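Local coordinates for protein ORF 37 (Human herpesvirus 8 type M, PDB 3FHD) that cuts double- and single-stranded DNA as an endonuclease and exonuclease, processing branched or non-linear viral DNA intermediates so that unit-length genomes can be packaged, at residues Y88-F93 with N107-R112; T368-Q371 with Q376-I379; L387-N390 with Y395-Q398. All blocks are in the same frame, centred on the assembly; numbering follows the deposited sequence.

Contact 1 (Y88-F93 with N107-R112); sequences YNYFLF and NFFVDR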
# COMPACT_ATOMS: atom_id res chain seq x y z
N TYR A 88 18.82 8.33 8.57
CA TYR A 88 18.21 7.17 9.25
C TYR A 88 18.32 5.89 8.42
O TYR A 88 18.72 4.84 8.96
CB TYR A 88 16.72 7.43 9.57
CG TYR A 88 15.97 6.16 9.95
CD1 TYR A 88 16.24 5.50 11.15
CD2 TYR A 88 15.01 5.60 9.09
CE1 TYR A 88 15.57 4.30 11.51
CE2 TYR A 88 14.34 4.40 9.42
CZ TYR A 88 14.62 3.78 10.65
OH TYR A 88 13.97 2.61 10.97
N ASN A 89 17.96 5.95 7.13
CA ASN A 89 18.07 4.76 6.25
C ASN A 89 19.49 4.18 6.30
O ASN A 89 19.68 2.97 6.41
CB ASN A 89 17.69 5.07 4.80
CG ASN A 89 16.17 4.94 4.54
OD1 ASN A 89 15.73 4.07 3.79
ND2 ASN A 89 15.37 5.76 5.18
N TYR A 90 20.49 5.05 6.24
CA TYR A 90 21.86 4.57 6.34
C TYR A 90 22.14 3.81 7.63
O TYR A 90 22.62 2.68 7.59
CB TYR A 90 22.88 5.72 6.14
CG TYR A 90 24.28 5.23 6.48
CD1 TYR A 90 24.96 4.35 5.62
CD2 TYR A 90 24.91 5.64 7.66
CE1 TYR A 90 26.24 3.88 5.94
CE2 TYR A 90 26.22 5.18 7.97
CZ TYR A 90 26.85 4.31 7.12
OH TYR A 90 28.13 3.88 7.42
N PHE A 91 21.86 4.41 8.78
CA PHE A 91 22.08 3.75 10.08
C PHE A 91 21.28 2.45 10.22
O PHE A 91 21.79 1.45 10.77
CB PHE A 91 21.74 4.70 11.24
CG PHE A 91 22.78 5.80 11.44
CD1 PHE A 91 24.02 5.50 11.98
CD2 PHE A 91 22.52 7.09 11.02
CE1 PHE A 91 25.02 6.50 12.14
CE2 PHE A 91 23.48 8.10 11.17
CZ PHE A 91 24.74 7.80 11.74
N LEU A 92 20.02 2.50 9.78
CA LEU A 92 19.15 1.32 9.80
C LEU A 92 19.79 0.16 9.02
O LEU A 92 19.97 -0.93 9.53
CB LEU A 92 17.78 1.65 9.18
CG LEU A 92 16.86 0.41 9.08
CD1 LEU A 92 16.71 -0.33 10.45
CD2 LEU A 92 15.54 0.83 8.53
N PHE A 93 20.07 0.39 7.74
CA PHE A 93 20.65 -0.65 6.90
C PHE A 93 22.10 -1.02 7.22
O PHE A 93 22.48 -2.17 7.03
CB PHE A 93 20.41 -0.37 5.42
CG PHE A 93 19.01 -0.73 4.98
CD1 PHE A 93 18.75 -1.99 4.43
CD2 PHE A 93 17.95 0.16 5.18
CE1 PHE A 93 17.45 -2.34 4.03
CE2 PHE A 93 16.63 -0.17 4.79
CZ PHE A 93 16.38 -1.45 4.22
N ASN A 107 26.30 -0.13 0.98
CA ASN A 107 27.39 0.00 0.02
C ASN A 107 27.25 1.26 -0.81
O ASN A 107 28.24 1.94 -1.05
CB ASN A 107 27.46 -1.20 -0.92
CG ASN A 107 28.04 -2.43 -0.24
OD1 ASN A 107 28.71 -2.33 0.78
ND2 ASN A 107 27.79 -3.60 -0.82
N PHE A 108 26.02 1.55 -1.24
CA PHE A 108 25.74 2.74 -2.06
C PHE A 108 26.02 4.06 -1.34
O PHE A 108 26.64 4.96 -1.92
CB PHE A 108 24.32 2.73 -2.62
CG PHE A 108 24.04 3.86 -3.61
CD1 PHE A 108 24.38 3.72 -4.97
CD2 PHE A 108 23.47 5.06 -3.19
CE1 PHE A 108 24.14 4.76 -5.89
CE2 PHE A 108 23.23 6.11 -4.09
CZ PHE A 108 23.56 5.96 -5.45
N PHE A 109 25.55 4.19 -0.09
CA PHE A 109 25.85 5.36 0.71
C PHE A 109 27.35 5.54 0.81
O PHE A 109 27.88 6.59 0.45
CB PHE A 109 25.31 5.20 2.14
CG PHE A 109 23.86 5.62 2.31
CD1 PHE A 109 23.50 6.97 2.31
CD2 PHE A 109 22.86 4.65 2.51
CE1 PHE A 109 22.15 7.33 2.48
CE2 PHE A 109 21.51 5.00 2.70
CZ PHE A 109 21.16 6.33 2.68
N VAL A 110 28.03 4.50 1.29
CA VAL A 110 29.48 4.60 1.48
C VAL A 110 30.22 4.98 0.18
O VAL A 110 31.03 5.92 0.16
CB VAL A 110 30.06 3.35 2.18
CG1 VAL A 110 31.60 3.36 2.20
CG2 VAL A 110 29.53 3.25 3.61
N ASP A 111 29.93 4.28 -0.92
CA ASP A 111 30.63 4.53 -2.17
C ASP A 111 30.23 5.81 -2.94
O ASP A 111 31.08 6.47 -3.53
CB ASP A 111 30.49 3.34 -3.11
CG ASP A 111 31.14 2.07 -2.56
OD1 ASP A 111 32.23 2.15 -1.95
OD2 ASP A 111 30.55 0.99 -2.76
N ARG A 112 28.93 6.12 -2.99
CA ARG A 112 28.44 7.17 -3.88
C ARG A 112 28.04 8.44 -3.14
O ARG A 112 27.95 9.51 -3.74
CB ARG A 112 27.25 6.68 -4.71
CG ARG A 112 27.55 5.51 -5.66
CD ARG A 112 28.57 5.93 -6.72
NE ARG A 112 29.37 4.80 -7.18
CZ ARG A 112 30.47 4.92 -7.92
NH1 ARG A 112 31.12 3.83 -8.31
NH2 ARG A 112 30.92 6.13 -8.28
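Tyr-90 and Phe-109 carry most of this contact, a packing of two successive helices, 83-100 and 104-113, in the largely helical N-terminal part of the viral alkaline nuclease. The short turn between the helices lets the second fold back across the first, and the axes of the two segments come within 10.4 Å of each other at 122°, between perpendicular and antiparallel. At their meeting point, CB of Tyr-90 stands over the middle of the Phe-109 ring, 3.7 Å from its centroid, in a CH-pi contact only 7° off the ring normal. The tyrosine ring follows in an offset edge-to-face pair: its edge is turned toward the face of the phenylalanine ring, with the planes at 67°. CD1 of Tyr-90 thus comes within 3.6 Å of CB of Phe-109, the root of that side chain. The torsions account for the fit. Tyr-90 holds CG opposite its own backbone nitrogen, whereas Phe-109 swings CG beside its nitrogen and opposite the carbonyl carbon, which lays the ring against the backbone of the first helix. Val-110 extends the apolar patch, bringing CG2 to 4.1 Å from CE1 of Tyr-90.

Further out, the tyrosine hydroxyl donates to the carbonyl oxygen of Leu-119, anchoring the far end of the ring, while Phe-114 meets that ring edge-to-face. Cys-129 of helix 122-130 and Ile-140 of helix 134-147 pack on Phe-109, and Val-125 of helix 122-130 packs on Tyr-90. The amide of Asn-89 turns away from the second helix, toward Gln-231 and Arg-85, leaving the root of this side chain to make the contact: CB of Asn-89 lies 4.3 Å from CZ of Phe-109.

Contact 2 (T368-Q371 with Q376-I379); sequences TDPQ and QISI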
# COMPACT_ATOMS: atom_id res chain seq x y z
N THR A 368 -15.28 -20.16 -12.25
CA THR A 368 -15.74 -21.54 -12.22
C THR A 368 -15.61 -22.15 -10.82
O THR A 368 -14.69 -21.85 -10.06
CB THR A 368 -15.02 -22.46 -13.25
OG1 THR A 368 -13.60 -22.42 -13.03
CG2 THR A 368 -15.36 -22.04 -14.68
N ASP A 369 -16.57 -23.01 -10.52
CA ASP A 369 -16.64 -23.69 -9.24
C ASP A 369 -15.80 -24.98 -9.32
O ASP A 369 -16.10 -25.84 -10.14
CB ASP A 369 -18.11 -23.98 -8.94
CG ASP A 369 -18.33 -24.55 -7.57
OD1 ASP A 369 -17.42 -25.19 -6.99
OD2 ASP A 369 -19.44 -24.35 -7.06
N PRO A 370 -14.74 -25.10 -8.47
CA PRO A 370 -13.91 -26.32 -8.53
C PRO A 370 -14.63 -27.63 -8.11
O PRO A 370 -14.05 -28.72 -8.24
CB PRO A 370 -12.74 -26.00 -7.59
CG PRO A 370 -13.28 -24.96 -6.63
CD PRO A 370 -14.29 -24.16 -7.43
N GLN A 371 -15.87 -27.54 -7.63
CA GLN A 371 -16.61 -28.78 -7.34
C GLN A 371 -17.08 -29.43 -8.64
O GLN A 371 -17.33 -30.64 -8.71
CB GLN A 371 -17.76 -28.55 -6.37
CG GLN A 371 -18.26 -29.84 -5.72
CD GLN A 371 -19.24 -29.59 -4.61
OE1 GLN A 371 -19.19 -28.54 -3.96
NE2 GLN A 371 -20.14 -30.53 -4.38
N GLN A 376 -9.76 -26.97 -11.15
CA GLN A 376 -9.42 -25.74 -11.88
C GLN A 376 -10.41 -24.60 -11.68
O GLN A 376 -11.64 -24.76 -11.87
CB GLN A 376 -9.20 -26.00 -13.38
CG GLN A 376 -8.45 -24.86 -14.07
CD GLN A 376 -7.84 -25.28 -15.40
OE1 GLN A 376 -6.62 -25.22 -15.58
NE2 GLN A 376 -8.70 -25.72 -16.33
N ILE A 377 -9.86 -23.45 -11.31
CA ILE A 377 -10.62 -22.21 -11.17
C ILE A 377 -10.17 -21.25 -12.27
O ILE A 377 -9.03 -20.76 -12.25
CB ILE A 377 -10.43 -21.55 -9.77
CG1 ILE A 377 -10.92 -22.50 -8.66
CG2 ILE A 377 -11.14 -20.18 -9.73
CD1 ILE A 377 -10.36 -22.20 -7.25
N SER A 378 -11.07 -20.97 -13.20
CA SER A 378 -10.84 -20.05 -14.29
C SER A 378 -12.06 -19.12 -14.43
O SER A 378 -13.01 -19.25 -13.66
CB SER A 378 -10.57 -20.83 -15.59
OG SER A 378 -11.63 -21.72 -15.87
N ILE A 379 -12.03 -18.20 -15.39
CA ILE A 379 -13.16 -17.29 -15.60
C ILE A 379 -14.29 -18.06 -16.27
O ILE A 379 -14.07 -18.69 -17.30
CB ILE A 379 -12.76 -16.04 -16.44
CG1 ILE A 379 -11.68 -15.23 -15.71
CG2 ILE A 379 -13.96 -15.15 -16.76
CD1 ILE A 379 -11.01 -14.16 -16.58
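The hydroxyl oxygen OG1 of Thr-368 is approached by two backbone groups of the second segment. It accepts a hydrogen bond from the backbone N of Ser-378, 2.9 Å long and almost straight at 176°. A weak, long contact of 3.3 Å also joins OG1 of Thr-368 to the carbonyl oxygen of Gln-376, which has a further hydrogen-bond partner in OG1 of Thr-373. The main chain of the threonine adds a second firm bond: Thr-368 N donates to Ser-378 O over 2.8 Å. Thr-368 therefore addresses both the N-H and the C=O of one serine, using its own N-H for the carbonyl and its side chain in place of a backbone oxygen for the amide. A chi1 of 57°, which sets OG1 between the backbone N and the carbonyl carbon, makes this possible.

These bonds close the base of a connection between two adjacent antiparallel strands of the central sheet, 362-367 and 379-389, where the intervening chain forms a short, weakly bonded helix, 370-373. Asp-369 is the N-cap of that helix, its OD1 receiving the N-H of Gln-371 at 2.9 Å from above the carboxylate plane. Salt bridges to Lys-277 and Arg-432 hold the same carboxylate from outside the turn.

Next to these bonds the ring of Pro-370 rests against the CG1 branch of Ile-377, with CD of the proline 4.0 Å from CG1 of the isoleucine. Separately, the CG2 methyl of Ile-377 lies against an oxygen, the carbonyl O of Thr-368, at 3.9 Å.

Contact 3 (L387-N390 with Y395-Q398); sequences LFVN and YFYQ. With SO4 (sulfate ion), chain B.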
# COMPACT_ATOMS: atom_id res chain seq x y z
N LEU A 387 -20.91 0.11 -10.88
CA LEU A 387 -20.50 0.28 -9.51
C LEU A 387 -19.18 1.02 -9.56
O LEU A 387 -18.32 0.69 -10.38
CB LEU A 387 -20.34 -1.08 -8.83
CG LEU A 387 -21.61 -1.91 -8.56
CD1 LEU A 387 -21.27 -3.08 -7.70
CD2 LEU A 387 -22.73 -1.08 -7.91
N PHE A 388 -19.02 2.01 -8.69
CA PHE A 388 -17.87 2.95 -8.75
C PHE A 388 -17.23 3.09 -7.39
O PHE A 388 -17.88 2.83 -6.38
CB PHE A 388 -18.34 4.35 -9.21
CG PHE A 388 -19.06 4.36 -10.52
CD1 PHE A 388 -18.35 4.27 -11.72
CD2 PHE A 388 -20.45 4.42 -10.56
CE1 PHE A 388 -19.04 4.24 -12.96
CE2 PHE A 388 -21.14 4.41 -11.79
CZ PHE A 388 -20.43 4.31 -12.98
N VAL A 389 -15.97 3.53 -7.36
CA VAL A 389 -15.28 3.76 -6.08
C VAL A 389 -16.02 4.82 -5.28
O VAL A 389 -16.53 5.79 -5.85
CB VAL A 389 -13.79 4.17 -6.27
CG1 VAL A 389 -13.68 5.55 -6.93
CG2 VAL A 389 -13.05 4.12 -4.91
N ASN A 390 -16.11 4.63 -3.96
CA ASN A 390 -16.60 5.66 -3.06
C ASN A 390 -15.43 6.60 -2.70
O ASN A 390 -14.47 6.21 -1.98
CB ASN A 390 -17.20 5.00 -1.81
CG ASN A 390 -17.73 6.00 -0.80
OD1 ASN A 390 -17.63 7.22 -0.97
ND2 ASN A 390 -18.32 5.47 0.28
N TYR A 395 -10.31 3.64 1.27
CA TYR A 395 -9.62 2.94 0.17
C TYR A 395 -9.34 3.85 -1.03
O TYR A 395 -8.37 3.64 -1.75
CB TYR A 395 -10.33 1.67 -0.31
CG TYR A 395 -10.49 0.60 0.75
CD1 TYR A 395 -9.75 0.65 1.94
CD2 TYR A 395 -11.35 -0.46 0.56
CE1 TYR A 395 -9.90 -0.30 2.92
CE2 TYR A 395 -11.50 -1.46 1.57
CZ TYR A 395 -10.76 -1.35 2.73
OH TYR A 395 -10.87 -2.29 3.74
N PHE A 396 -10.19 4.85 -1.22
CA PHE A 396 -9.95 5.86 -2.23
C PHE A 396 -8.65 6.64 -1.95
O PHE A 396 -7.81 6.79 -2.84
CB PHE A 396 -11.14 6.82 -2.41
CG PHE A 396 -10.87 7.89 -3.41
CD1 PHE A 396 -11.03 7.63 -4.80
CD2 PHE A 396 -10.44 9.16 -3.01
CE1 PHE A 396 -10.75 8.63 -5.74
CE2 PHE A 396 -10.18 10.17 -3.97
CZ PHE A 396 -10.32 9.89 -5.32
N TYR A 397 -8.50 7.07 -0.70
CA TYR A 397 -7.32 7.78 -0.20
C TYR A 397 -6.05 6.88 -0.25
O TYR A 397 -4.97 7.36 -0.50
CB TYR A 397 -7.56 8.16 1.26
CG TYR A 397 -8.42 9.39 1.38
CD1 TYR A 397 -7.85 10.63 1.69
CD2 TYR A 397 -9.80 9.33 1.13
CE1 TYR A 397 -8.65 11.79 1.78
CE2 TYR A 397 -10.60 10.49 1.20
CZ TYR A 397 -10.00 11.72 1.53
OH TYR A 397 -10.77 12.88 1.62
N GLN A 398 -6.21 5.61 0.08
CA GLN A 398 -5.10 4.65 -0.02
C GLN A 398 -4.51 4.55 -1.44
O GLN A 398 -3.30 4.64 -1.60
CB GLN A 398 -5.54 3.25 0.48
CG GLN A 398 -4.46 2.18 0.29
CD GLN A 398 -4.73 0.94 1.13
OE1 GLN A 398 -5.89 0.54 1.32
NE2 GLN A 398 -3.65 0.34 1.65
S SO4 B . 0.73 0.44 2.88
O1 SO4 B . 0.43 1.12 4.13
O2 SO4 B . -0.47 -0.30 2.44
O3 SO4 B . 1.06 1.47 1.92
O4 SO4 B . 1.90 -0.38 3.04
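As strand 379-389 ends, the chain turns into helix 394-412, and the CA atoms of Asn-390 and Phe-396 come nearest, 6.7 Å apart, with no hydrogen bond between the segments. The carbonyl oxygen of Asn-390 instead lies 3.4 Å from CB of Phe-396. Beside it, both methyls of Val-389 reach the same ring atom: CG1 is 4.0 Å and CG2 4.1 Å from CD1 of Phe-396, the two side chains crossing at about a right angle. With CG opposite its backbone nitrogen (chi1 178°), the phenylalanine carries its ring off the first turn of the helix and into this apolar layer, where Phe-466 meets it from another part of the chain.

The turn joins an inner strand of the mixed sheet to a helix in a protein of the PD-(D/E)XK superfamily, not far from the metal site. The side chain of Val-389 is about 9 Å from that of Glu-266, a magnesium ligand. The CB of Asn-390 points away from the helix, and its ND2 donates to the carbonyl oxygens of Ser-321 and Asp-324, while OD1 accepts from the backbone N of Arg-392 within the turn.

Two residues past Phe-396, Gln-398 extends its chain to a sulfate ion, probably from the crystallisation liquor, which Arg-161, Ser-167, Ser-168 and Ser-241 also bind. NE2 of Gln-398 makes a weak, bent bond of 3.3 Å to sulfate O2, and Lys-268 holds OE1.

How the contacts relate
Contacts 1 and 3 are buried and largely apolar, whereas contact 2, partly buried, is held mainly by hydrogen bonds, with a small apolar contact beside them. The difference follows their places: contact 1 joins two helices of the N-terminal region by aromatic packing, contact 3 seats a helix against the end of a sheet strand near the metal site, and contact 2 ties off a turn at the opposite end of that same strand, 379-389. Contacts 2 and 3 are thus linked through one strand, with centres about 28 Å apart. Contact 1 lies across the centre of the chain from both, its centre about 48 Å from that of contact 2, and shares no element with them.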